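Local coordinates for cell wall surface anchor family protein (Streptococcus agalactiae serogroup V, PDB 3PF2), which builds, as the major pilin, the shaft of the type 1 pilus of group B Streptococcus, here as a calcium-binding, Ig-like C-terminal fragment, at residues T4-T9 with L156-T161; T111-Q116 with A129-I134; A39-Y44 with K101-L106; E48-F53 with T90-F95. All blocks are in the same frame, centred on the assembly; numbering follows the deposited sequence. Where two conformers were deposited one is given.

Contact 1: residues T4-T9 with L156-T161. With CA (calcium ion), chain C.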
# COMPACT_ATOMS: atom_id res chain seq x y z
N THR A 4 3.11 29.95 -14.66
CA THR A 4 4.55 29.71 -14.82
C THR A 4 4.82 28.33 -15.38
O THR A 4 3.91 27.51 -15.51
CB THR A 4 5.33 29.84 -13.48
OG1 THR A 4 5.01 28.73 -12.62
CG2 THR A 4 5.02 31.16 -12.76
N ASP A 5 6.08 28.07 -15.71
CA ASP A 5 6.53 26.73 -16.12
C ASP A 5 7.10 25.97 -14.93
O ASP A 5 7.71 24.91 -15.10
CB ASP A 5 7.60 26.85 -17.22
CG ASP A 5 8.77 27.74 -16.80
OD1 ASP A 5 8.90 28.04 -15.59
OD2 ASP A 5 9.56 28.14 -17.68
N GLU A 6 6.94 26.53 -13.73
CA GLU A 6 7.52 25.95 -12.52
C GLU A 6 6.81 24.62 -12.20
O GLU A 6 5.68 24.42 -12.64
CB GLU A 6 7.44 26.94 -11.36
CG GLU A 6 8.43 28.12 -11.51
CD GLU A 6 8.18 29.26 -10.54
OE1 GLU A 6 7.87 29.01 -9.36
OE2 GLU A 6 8.29 30.44 -10.97
N PRO A 7 7.47 23.72 -11.46
CA PRO A 7 6.93 22.34 -11.33
C PRO A 7 5.55 22.19 -10.66
O PRO A 7 5.30 22.79 -9.62
CB PRO A 7 7.98 21.62 -10.49
CG PRO A 7 9.26 22.39 -10.72
CD PRO A 7 8.81 23.83 -10.82
N LYS A 8 4.68 21.42 -11.30
CA LYS A 8 3.44 20.95 -10.68
C LYS A 8 3.73 19.50 -10.30
O LYS A 8 4.43 18.79 -11.02
CB LYS A 8 2.30 20.99 -11.68
CG LYS A 8 1.71 22.38 -11.91
CD LYS A 8 2.60 23.19 -12.83
CE LYS A 8 2.05 24.57 -13.02
NZ LYS A 8 3.16 25.43 -13.51
N THR A 9 3.16 19.06 -9.18
CA THR A 9 3.45 17.72 -8.67
C THR A 9 2.17 16.94 -8.43
O THR A 9 1.11 17.51 -8.21
CB THR A 9 4.28 17.77 -7.37
OG1 THR A 9 3.73 18.74 -6.47
CG2 THR A 9 5.73 18.15 -7.69
N LEU A 156 8.23 18.79 -3.25
CA LEU A 156 9.39 19.18 -4.04
C LEU A 156 9.82 20.57 -3.59
O LEU A 156 9.00 21.46 -3.46
CB LEU A 156 9.04 19.20 -5.53
CG LEU A 156 10.02 19.88 -6.49
CD1 LEU A 156 11.35 19.12 -6.53
CD2 LEU A 156 9.44 19.99 -7.89
N GLN A 157 11.12 20.72 -3.30
CA GLN A 157 11.70 22.05 -3.08
C GLN A 157 12.54 22.31 -4.31
O GLN A 157 13.49 21.57 -4.59
CB GLN A 157 12.57 22.08 -1.82
CG GLN A 157 11.80 22.13 -0.49
CD GLN A 157 11.18 23.50 -0.21
OE1 GLN A 157 11.75 24.54 -0.55
NE2 GLN A 157 10.01 23.50 0.42
N TYR A 158 12.18 23.32 -5.08
CA TYR A 158 12.90 23.63 -6.31
C TYR A 158 13.40 25.07 -6.30
O TYR A 158 12.75 25.96 -5.73
CB TYR A 158 12.01 23.39 -7.53
CG TYR A 158 10.84 24.34 -7.64
CD1 TYR A 158 10.96 25.56 -8.33
CD2 TYR A 158 9.60 24.03 -7.05
CE1 TYR A 158 9.89 26.45 -8.43
CE2 TYR A 158 8.52 24.92 -7.16
CZ TYR A 158 8.68 26.11 -7.85
OH TYR A 158 7.64 26.97 -7.96
N ASP A 159 14.58 25.28 -6.88
CA ASP A 159 15.13 26.63 -7.02
C ASP A 159 15.32 26.88 -8.51
O ASP A 159 16.27 26.35 -9.13
CB ASP A 159 16.46 26.76 -6.24
CG ASP A 159 17.03 28.19 -6.26
OD1 ASP A 159 16.73 28.93 -7.20
OD2 ASP A 159 17.81 28.52 -5.35
N HIS A 160 14.40 27.66 -9.07
CA HIS A 160 14.33 27.97 -10.50
C HIS A 160 15.15 29.18 -10.92
O HIS A 160 15.23 29.50 -12.12
CB HIS A 160 12.86 28.14 -10.96
CG HIS A 160 12.27 29.49 -10.67
ND1 HIS A 160 12.18 30.48 -11.62
CD2 HIS A 160 11.68 29.99 -9.56
CE1 HIS A 160 11.59 31.55 -11.10
NE2 HIS A 160 11.29 31.28 -9.85
N THR A 161 15.74 29.87 -9.95
CA THR A 161 16.48 31.10 -10.24
C THR A 161 18.00 30.90 -10.27
O THR A 161 18.59 30.58 -9.25
CB THR A 161 16.12 32.24 -9.26
OG1 THR A 161 16.27 31.79 -7.91
CG2 THR A 161 14.69 32.69 -9.50
CA CA C . 18.30 30.63 -6.74
O HOH W 1 5.47 25.27 -8.75
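E6 and Y158 make the direct polar link between the loop 4-9 and the strand end 156-161. The phenol donates a very short hydrogen bond, Y158 OH to E6 OE1 at 2.5 Å, and OE1 lies in the plane of the ring at its edge, although the carboxylate plane is turned 61° from it. OE1 is also salt-bridged to K169. The same hydroxyl accepts from a water 2.9 Å from Y158 OH, which gives its other proton to P7 O.

The other carboxylate oxygen works by stacking. E6 OE2 sits 3.3 Å from H160 NE2, but over the imidazole face near its rim, at an angle too poor for a hydrogen bond; the two planes are within 21° of parallel. T161 CG2 lies over the rim of the opposite face.

Apolar contact comes from P7. P7 CD lies 3.5 Å from the centroid of the Y158 ring and almost exactly on the normal, a CH-pi contact. Y158 chi1 (67°) sets CG between the backbone N and the carbonyl carbon, with the ring reaching toward the proline. P7 CB presses on L156 CD2 at 3.4 Å, closer than usual.

Metal bonds lie beyond. D159 chelates calcium through OD1 and OD2, T161 through O and OG1, and E45, D163, A165 and N167 complete the site. An Asx turn, T161 N to D159 OD1, shapes this ligand loop.

With a proton donor and a lysine on one oxygen, E6 is probably anionic, and its bonds fasten the N-terminal loop beside a strand that leads directly into the calcium site.

Contact 2: residues T111-Q116 with A129-I134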
# COMPACT_ATOMS: atom_id res chain seq x y z
N THR A 111 8.05 16.76 -25.76
CA THR A 111 6.97 17.68 -25.45
C THR A 111 6.63 17.48 -23.98
O THR A 111 6.31 16.38 -23.55
CB THR A 111 5.76 17.47 -26.36
OG1 THR A 111 6.14 17.73 -27.73
CG2 THR A 111 4.61 18.41 -25.98
N LEU A 112 6.74 18.56 -23.21
CA LEU A 112 6.67 18.44 -21.75
C LEU A 112 5.25 18.69 -21.25
O LEU A 112 4.58 19.64 -21.69
CB LEU A 112 7.68 19.40 -21.08
CG LEU A 112 9.12 19.30 -21.61
CD1 LEU A 112 9.98 20.50 -21.17
CD2 LEU A 112 9.76 18.00 -21.19
N VAL A 113 4.79 17.82 -20.35
CA VAL A 113 3.52 18.07 -19.69
C VAL A 113 3.66 19.34 -18.87
O VAL A 113 4.69 19.56 -18.23
CB VAL A 113 3.09 16.88 -18.82
CG1 VAL A 113 1.82 17.20 -18.06
CG2 VAL A 113 2.87 15.64 -19.69
N LYS A 114 2.64 20.19 -18.89
CA LYS A 114 2.78 21.44 -18.14
C LYS A 114 1.65 21.77 -17.18
O LYS A 114 1.86 22.54 -16.25
CB LYS A 114 3.10 22.61 -19.07
CG LYS A 114 2.02 22.92 -20.07
CD LYS A 114 2.50 24.02 -21.02
CE LYS A 114 1.37 24.50 -21.91
NZ LYS A 114 1.82 25.62 -22.79
N ASN A 115 0.49 21.17 -17.40
CA ASN A 115 -0.72 21.50 -16.64
C ASN A 115 -0.92 20.50 -15.48
O ASN A 115 -0.68 19.30 -15.65
CB ASN A 115 -1.89 21.50 -17.65
CG ASN A 115 -3.22 21.75 -17.02
OD1 ASN A 115 -3.81 20.84 -16.43
ND2 ASN A 115 -3.75 22.97 -17.17
N GLN A 116 -1.35 20.99 -14.31
CA GLN A 116 -1.61 20.13 -13.15
C GLN A 116 -2.61 19.02 -13.49
O GLN A 116 -2.39 17.88 -13.10
CB GLN A 116 -2.16 20.95 -11.98
CG GLN A 116 -2.58 20.12 -10.76
CD GLN A 116 -1.39 19.68 -9.93
OE1 GLN A 116 -0.65 20.52 -9.40
NE2 GLN A 116 -1.19 18.38 -9.82
N ALA A 129 4.66 13.42 -24.45
CA ALA A 129 3.93 13.85 -23.24
C ALA A 129 4.75 13.48 -22.01
O ALA A 129 4.41 12.55 -21.26
CB ALA A 129 2.53 13.23 -23.20
N ALA A 130 5.84 14.21 -21.80
CA ALA A 130 6.88 13.81 -20.85
C ALA A 130 6.82 14.54 -19.52
O ALA A 130 6.51 15.74 -19.47
CB ALA A 130 8.28 14.01 -21.46
N PHE A 131 7.14 13.81 -18.46
CA PHE A 131 7.24 14.37 -17.11
C PHE A 131 8.20 13.51 -16.29
O PHE A 131 8.63 12.44 -16.74
CB PHE A 131 5.85 14.46 -16.46
CG PHE A 131 5.20 13.13 -16.22
CD1 PHE A 131 5.36 12.49 -14.98
CD2 PHE A 131 4.43 12.51 -17.22
CE1 PHE A 131 4.78 11.22 -14.75
CE2 PHE A 131 3.84 11.26 -16.98
CZ PHE A 131 4.02 10.63 -15.73
N LEU A 132 8.57 13.99 -15.09
CA LEU A 132 9.45 13.24 -14.20
C LEU A 132 8.64 12.23 -13.40
O LEU A 132 7.69 12.59 -12.70
CB LEU A 132 10.22 14.17 -13.25
CG LEU A 132 11.13 13.48 -12.22
CD1 LEU A 132 12.33 12.85 -12.92
CD2 LEU A 132 11.61 14.45 -11.13
N GLU A 133 9.03 10.97 -13.54
CA GLU A 133 8.32 9.85 -12.91
C GLU A 133 9.27 9.09 -12.01
O GLU A 133 10.32 8.62 -12.46
CB GLU A 133 7.73 8.95 -13.99
CG GLU A 133 7.17 7.62 -13.49
CD GLU A 133 6.81 6.67 -14.63
OE1 GLU A 133 6.89 7.06 -15.83
OE2 GLU A 133 6.43 5.52 -14.32
N ILE A 134 8.91 8.98 -10.74
CA ILE A 134 9.71 8.28 -9.74
C ILE A 134 8.90 7.16 -9.10
O ILE A 134 8.05 7.42 -8.24
CB ILE A 134 10.24 9.22 -8.62
CG1 ILE A 134 10.96 10.44 -9.20
CG2 ILE A 134 11.13 8.44 -7.62
CD1 ILE A 134 11.36 11.44 -8.14
O HOH W 2 6.71 17.79 -17.62
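T111, L112 and V113 meet A129 and A130 mainly through the backbone, in a single bridge centred on L112 and A130, whose CA atoms are 4.7 Å apart. Two hydrogen bonds define it. A130 N donates to T111 O at 2.8 Å, with an N-H...O angle of 166°, and V113 N donates to A130 O at the same length and just as straight. A130 therefore uses both its N and its O across the contact, while L112 offers its CA, 3.5 Å from A130 O, as a weak C-H...O donor.

Water extends the pairing. One molecule donates to V113 O and to A130 O, 2.8 Å from the latter, which gives the carbonyl of A130 two donors.

Among the side chains, V113 does most. Its CG1 is anti to the backbone N (chi1 175°), leaving CG2 as the branch laid over the opposing chain: V113 CG2 comes within 3.6 Å of A130 O and 3.7 Å of A129 C. V113 CG2 also reaches F131 CD2 at 4.3 Å, approaching the ring obliquely. L112 turns away, and its CD2 only grazes A130 CB.

The contact closes an excursion containing helix 116-121. On one side, N115 caps that helix through OD1 to A118 N, and Q116 NE2 bonds T9 O. On the other, the chain enters strand 132-140, which runs between strands 29-35 and 57-67 in an antiparallel sheet: L132 and E133 pair by backbone with S35 and K66 respectively, and F131 packs on K34.

Contact 3: residues A39-Y44 with K101-L106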
# COMPACT_ATOMS: atom_id res chain seq x y z
N ALA A 39 11.50 23.36 -19.54
CA ALA A 39 12.63 23.35 -20.48
C ALA A 39 13.86 24.09 -19.94
O ALA A 39 15.00 23.75 -20.28
CB ALA A 39 12.21 23.91 -21.85
N ASN A 40 13.63 25.09 -19.09
CA ASN A 40 14.74 25.78 -18.40
C ASN A 40 15.24 25.09 -17.12
O ASN A 40 15.85 25.72 -16.24
CB ASN A 40 14.41 27.26 -18.16
CG ASN A 40 13.20 27.47 -17.24
OD1 ASN A 40 12.77 26.58 -16.52
ND2 ASN A 40 12.66 28.68 -17.27
N LEU A 41 15.00 23.78 -17.02
CA LEU A 41 15.52 23.01 -15.91
C LEU A 41 17.04 23.22 -15.72
O LEU A 41 17.53 23.15 -14.60
CB LEU A 41 15.21 21.51 -16.08
CG LEU A 41 15.63 20.62 -14.91
CD1 LEU A 41 14.87 20.95 -13.61
CD2 LEU A 41 15.49 19.15 -15.27
N GLY A 42 17.76 23.49 -16.81
CA GLY A 42 19.21 23.70 -16.75
C GLY A 42 19.64 24.82 -15.82
O GLY A 42 20.77 24.79 -15.30
N ASP A 43 18.75 25.77 -15.60
CA ASP A 43 18.98 26.91 -14.70
C ASP A 43 18.84 26.58 -13.21
O ASP A 43 19.30 27.34 -12.36
CB ASP A 43 17.99 28.04 -15.00
CG ASP A 43 18.24 28.72 -16.33
OD1 ASP A 43 19.33 28.57 -16.92
OD2 ASP A 43 17.30 29.42 -16.78
N TYR A 44 18.20 25.46 -12.90
CA TYR A 44 17.78 25.20 -11.52
C TYR A 44 18.97 24.95 -10.59
O TYR A 44 19.94 24.30 -10.98
CB TYR A 44 16.77 24.04 -11.47
CG TYR A 44 15.33 24.44 -11.79
CD1 TYR A 44 15.02 25.18 -12.94
CD2 TYR A 44 14.28 24.06 -10.95
CE1 TYR A 44 13.70 25.54 -13.24
CE2 TYR A 44 12.96 24.42 -11.23
CZ TYR A 44 12.67 25.15 -12.36
OH TYR A 44 11.38 25.51 -12.63
N LYS A 101 22.06 20.90 -16.25
CA LYS A 101 22.25 21.15 -17.68
C LYS A 101 22.16 19.87 -18.51
O LYS A 101 21.55 19.85 -19.58
CB LYS A 101 23.58 21.85 -17.94
CG LYS A 101 23.57 23.34 -17.61
CD LYS A 101 22.80 24.13 -18.66
CE LYS A 101 22.85 25.63 -18.37
NZ LYS A 101 22.07 26.40 -19.38
N GLU A 102 22.77 18.80 -18.00
CA GLU A 102 22.78 17.52 -18.69
C GLU A 102 21.40 16.88 -18.74
O GLU A 102 21.02 16.29 -19.75
CB GLU A 102 23.79 16.57 -18.05
CG GLU A 102 25.23 16.91 -18.42
CD GLU A 102 26.23 16.39 -17.42
OE1 GLU A 102 26.31 15.15 -17.23
OE2 GLU A 102 26.95 17.22 -16.82
N ILE A 103 20.65 17.03 -17.64
CA ILE A 103 19.26 16.55 -17.57
C ILE A 103 18.38 17.36 -18.53
O ILE A 103 17.55 16.80 -19.25
CB ILE A 103 18.70 16.56 -16.12
CG1 ILE A 103 19.54 15.64 -15.21
CG2 ILE A 103 17.23 16.12 -16.10
CD1 ILE A 103 19.41 15.90 -13.71
N ALA A 104 18.60 18.68 -18.56
CA ALA A 104 17.91 19.57 -19.49
C ALA A 104 18.12 19.18 -20.95
O ALA A 104 17.20 19.29 -21.77
CB ALA A 104 18.33 21.02 -19.26
N GLU A 105 19.33 18.72 -21.28
CA GLU A 105 19.66 18.30 -22.65
C GLU A 105 18.87 17.07 -23.10
O GLU A 105 18.50 16.96 -24.26
CB GLU A 105 21.16 18.05 -22.84
CG GLU A 105 21.93 19.25 -23.39
CD GLU A 105 21.32 19.82 -24.67
OE1 GLU A 105 21.12 19.07 -25.66
OE2 GLU A 105 21.05 21.04 -24.68
N LEU A 106 18.63 16.16 -22.16
CA LEU A 106 17.81 14.97 -22.42
C LEU A 106 16.39 15.31 -22.87
O LEU A 106 15.75 14.52 -23.58
CB LEU A 106 17.76 14.07 -21.18
CG LEU A 106 19.08 13.54 -20.62
CD1 LEU A 106 18.83 12.75 -19.35
CD2 LEU A 106 19.84 12.70 -21.64
O HOH W 3 15.60 21.91 -22.64
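G42 and A104 touch where a 3-10 turn, residues 41-43, packs on helix 100-106 at one end of the Ig-like domain, a mainly apolar contact with one water bridge and no direct hydrogen bond between the segments. The evidence for close packing is the backbone approach: the CA atoms of G42 and K101 are 4.1 Å apart, and the A104 CB methyl sits 3.5 Å from G42 N. Because G42 has no side chain, its main chain itself meets the helix and forms the contacting surface.

K101 lies along this surface. A bend at chi2 (-74°) folds its chain back over the turn, and K101 CE comes within 3.8 Å of G42 O. K101 NZ ends 4.3 Å from D43 OD1, beyond salt-bridge range, so any attraction between these charges is probably modest.

Deeper down, L41 CD2 meets I103 CG2 at 3.6 Å, the two side chains crossing at a slant. The other branch of L41, CD1, lies 3.9 Å above the plane of the Y44 ring, near its rim, so one leucine serves both the helix and the tyrosine of its own segment.

Nearer the surface, a water donates to A39 O and A104 O, 3.1 Å from the former, joining the two backbones indirectly.

The turn belongs to the connection from strand 29-35 to strand 46-52, and the helix follows strand 90-95. Y44 continues the packing onto P7, P38 and H160, while the helix is tied at L106 O to K70 NZ, on strand 70-72.

Contact 4: residues E48-F53 with T90-F95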
# COMPACT_ATOMS: atom_id res chain seq x y z
N GLU A 48 14.80 18.92 -5.07
CA GLU A 48 14.87 17.93 -4.01
C GLU A 48 13.47 17.49 -3.61
O GLU A 48 12.61 18.33 -3.31
CB GLU A 48 15.58 18.50 -2.78
CG GLU A 48 17.07 18.76 -2.96
CD GLU A 48 17.70 19.42 -1.75
OE1 GLU A 48 17.00 19.62 -0.73
OE2 GLU A 48 18.91 19.74 -1.80
N ILE A 49 13.26 16.18 -3.60
CA ILE A 49 11.96 15.61 -3.24
C ILE A 49 12.04 14.94 -1.89
O ILE A 49 12.97 14.17 -1.63
CB ILE A 49 11.48 14.66 -4.36
CG1 ILE A 49 10.96 15.50 -5.54
CG2 ILE A 49 10.38 13.71 -3.83
CD1 ILE A 49 10.64 14.74 -6.79
N THR A 50 11.09 15.25 -1.01
CA THR A 50 11.03 14.62 0.32
C THR A 50 9.65 13.98 0.52
O THR A 50 8.62 14.63 0.34
CB THR A 50 11.26 15.65 1.43
OG1 THR A 50 12.56 16.25 1.26
CG2 THR A 50 11.18 14.99 2.80
N ASP A 51 9.65 12.70 0.90
CA ASP A 51 8.42 11.94 1.11
C ASP A 51 8.49 11.28 2.47
O ASP A 51 9.28 10.35 2.69
CB ASP A 51 8.29 10.90 -0.01
CG ASP A 51 6.94 10.19 -0.01
OD1 ASP A 51 6.36 9.99 1.07
OD2 ASP A 51 6.51 9.81 -1.12
N LYS A 52 7.67 11.78 3.41
CA LYS A 52 7.57 11.19 4.74
C LYS A 52 6.49 10.12 4.69
O LYS A 52 5.30 10.42 4.58
CB LYS A 52 7.26 12.26 5.80
CG LYS A 52 7.21 11.70 7.22
CD LYS A 52 7.09 12.79 8.27
CE LYS A 52 6.50 12.25 9.58
NZ LYS A 52 7.16 11.00 10.07
N PHE A 53 6.90 8.85 4.70
CA PHE A 53 5.93 7.76 4.61
C PHE A 53 5.18 7.54 5.92
O PHE A 53 5.79 7.57 6.99
CB PHE A 53 6.59 6.48 4.09
CG PHE A 53 6.93 6.53 2.65
CD1 PHE A 53 5.95 6.31 1.68
CD2 PHE A 53 8.23 6.86 2.23
CE1 PHE A 53 6.26 6.38 0.31
CE2 PHE A 53 8.54 6.93 0.88
CZ PHE A 53 7.56 6.69 -0.09
N THR A 90 11.48 8.78 6.33
CA THR A 90 11.50 9.82 5.30
C THR A 90 12.48 9.52 4.18
O THR A 90 13.68 9.32 4.42
CB THR A 90 11.80 11.21 5.93
OG1 THR A 90 10.77 11.56 6.86
CG2 THR A 90 11.89 12.30 4.88
N LEU A 91 11.95 9.49 2.96
CA LEU A 91 12.73 9.39 1.74
C LEU A 91 13.09 10.78 1.21
O LEU A 91 12.23 11.66 1.13
CB LEU A 91 11.94 8.62 0.68
CG LEU A 91 12.48 8.52 -0.75
CD1 LEU A 91 13.82 7.74 -0.80
CD2 LEU A 91 11.45 7.87 -1.67
N LYS A 92 14.35 10.98 0.84
CA LYS A 92 14.74 12.20 0.15
C LYS A 92 15.48 11.84 -1.12
O LYS A 92 16.40 11.02 -1.07
CB LYS A 92 15.61 13.07 1.04
CG LYS A 92 15.88 14.46 0.47
CD LYS A 92 17.01 15.13 1.24
CE LYS A 92 16.59 15.59 2.62
NZ LYS A 92 17.80 16.06 3.36
N ILE A 93 15.05 12.40 -2.24
CA ILE A 93 15.72 12.20 -3.53
C ILE A 93 16.23 13.55 -4.03
O ILE A 93 15.45 14.47 -4.29
CB ILE A 93 14.79 11.54 -4.58
CG1 ILE A 93 14.34 10.16 -4.09
CG2 ILE A 93 15.49 11.46 -5.96
CD1 ILE A 93 13.23 9.57 -4.90
N THR A 94 17.54 13.65 -4.17
CA THR A 94 18.19 14.91 -4.52
C THR A 94 18.75 14.83 -5.92
O THR A 94 19.64 14.01 -6.20
CB THR A 94 19.31 15.24 -3.50
OG1 THR A 94 18.79 15.21 -2.17
CG2 THR A 94 19.93 16.61 -3.79
N PHE A 95 18.22 15.66 -6.81
CA PHE A 95 18.72 15.75 -8.16
C PHE A 95 19.91 16.70 -8.14
O PHE A 95 19.86 17.75 -7.50
CB PHE A 95 17.60 16.13 -9.14
CG PHE A 95 16.57 15.04 -9.31
CD1 PHE A 95 15.57 14.85 -8.35
CD2 PHE A 95 16.62 14.19 -10.41
CE1 PHE A 95 14.63 13.82 -8.48
CE2 PHE A 95 15.68 13.15 -10.56
CZ PHE A 95 14.68 12.97 -9.58
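T90 faces T50 and K52 across an antiparallel strand pair, and its side chain can be traced atom by atom. T90 CB stands 4.2 Å from D51 O. Its chi1 (-62°) puts OG1 beside the backbone N and leaves CG2 anti to that N; T90 CG2 reaches diagonally across to T50 CG2 at 3.5 Å, a tight methyl contact. OG1 turns the other way: T90 OG1 touches K52 CG at 3.6 Å, while its hydrogen bond goes to N87 O.

Beneath it the backbones form a ladder of four hydrogen bonds, two each in the pairs I49-I93 and D51-L91; I49 N to I93 O, at 2.9 Å, is nearly linear (178°). The strand axes run 168° apart, 4.5 Å at their closest.

On the other face, L91 CB meets F53 CE2 at 3.8 Å, at the ring's edge, and D51 OD1 lies 3.5 Å above the centre of the F53 ring. D51 OD2 accepts from K11 NZ, with N152 nearby, a grouping consistent with a CnaA-type isopeptide site.

Strand 46-52 also pairs with 155-159, and 90-95 with 78-81. The face bearing I49, I93 and F95 packs on I134 and L132 of strand 132-140 in the facing sheet.

Contacts 1 and 4 share one sheet, where strand 46-52 lies between 155-159 and 90-95; Q157 N bonds E48 O there. Contact 1 is the buried one and relies on side-chain chemistry beside calcium. Contacts 2, 3 and 4 are partly buried. Contact 4 is regular strand pairing, with a buried, mostly apolar face that also carries D51 and a more exposed, polar one; contact 2 is a short backbone bridge, and contact 3 mainly apolar helix packing with bridging water. Residues 129-134 of contact 2 nevertheless run on into the core, against the apolar face of contact 4. Contact 1 also touches contacts 2 and 3, the former by a probable hydrogen bond and the latter by packing.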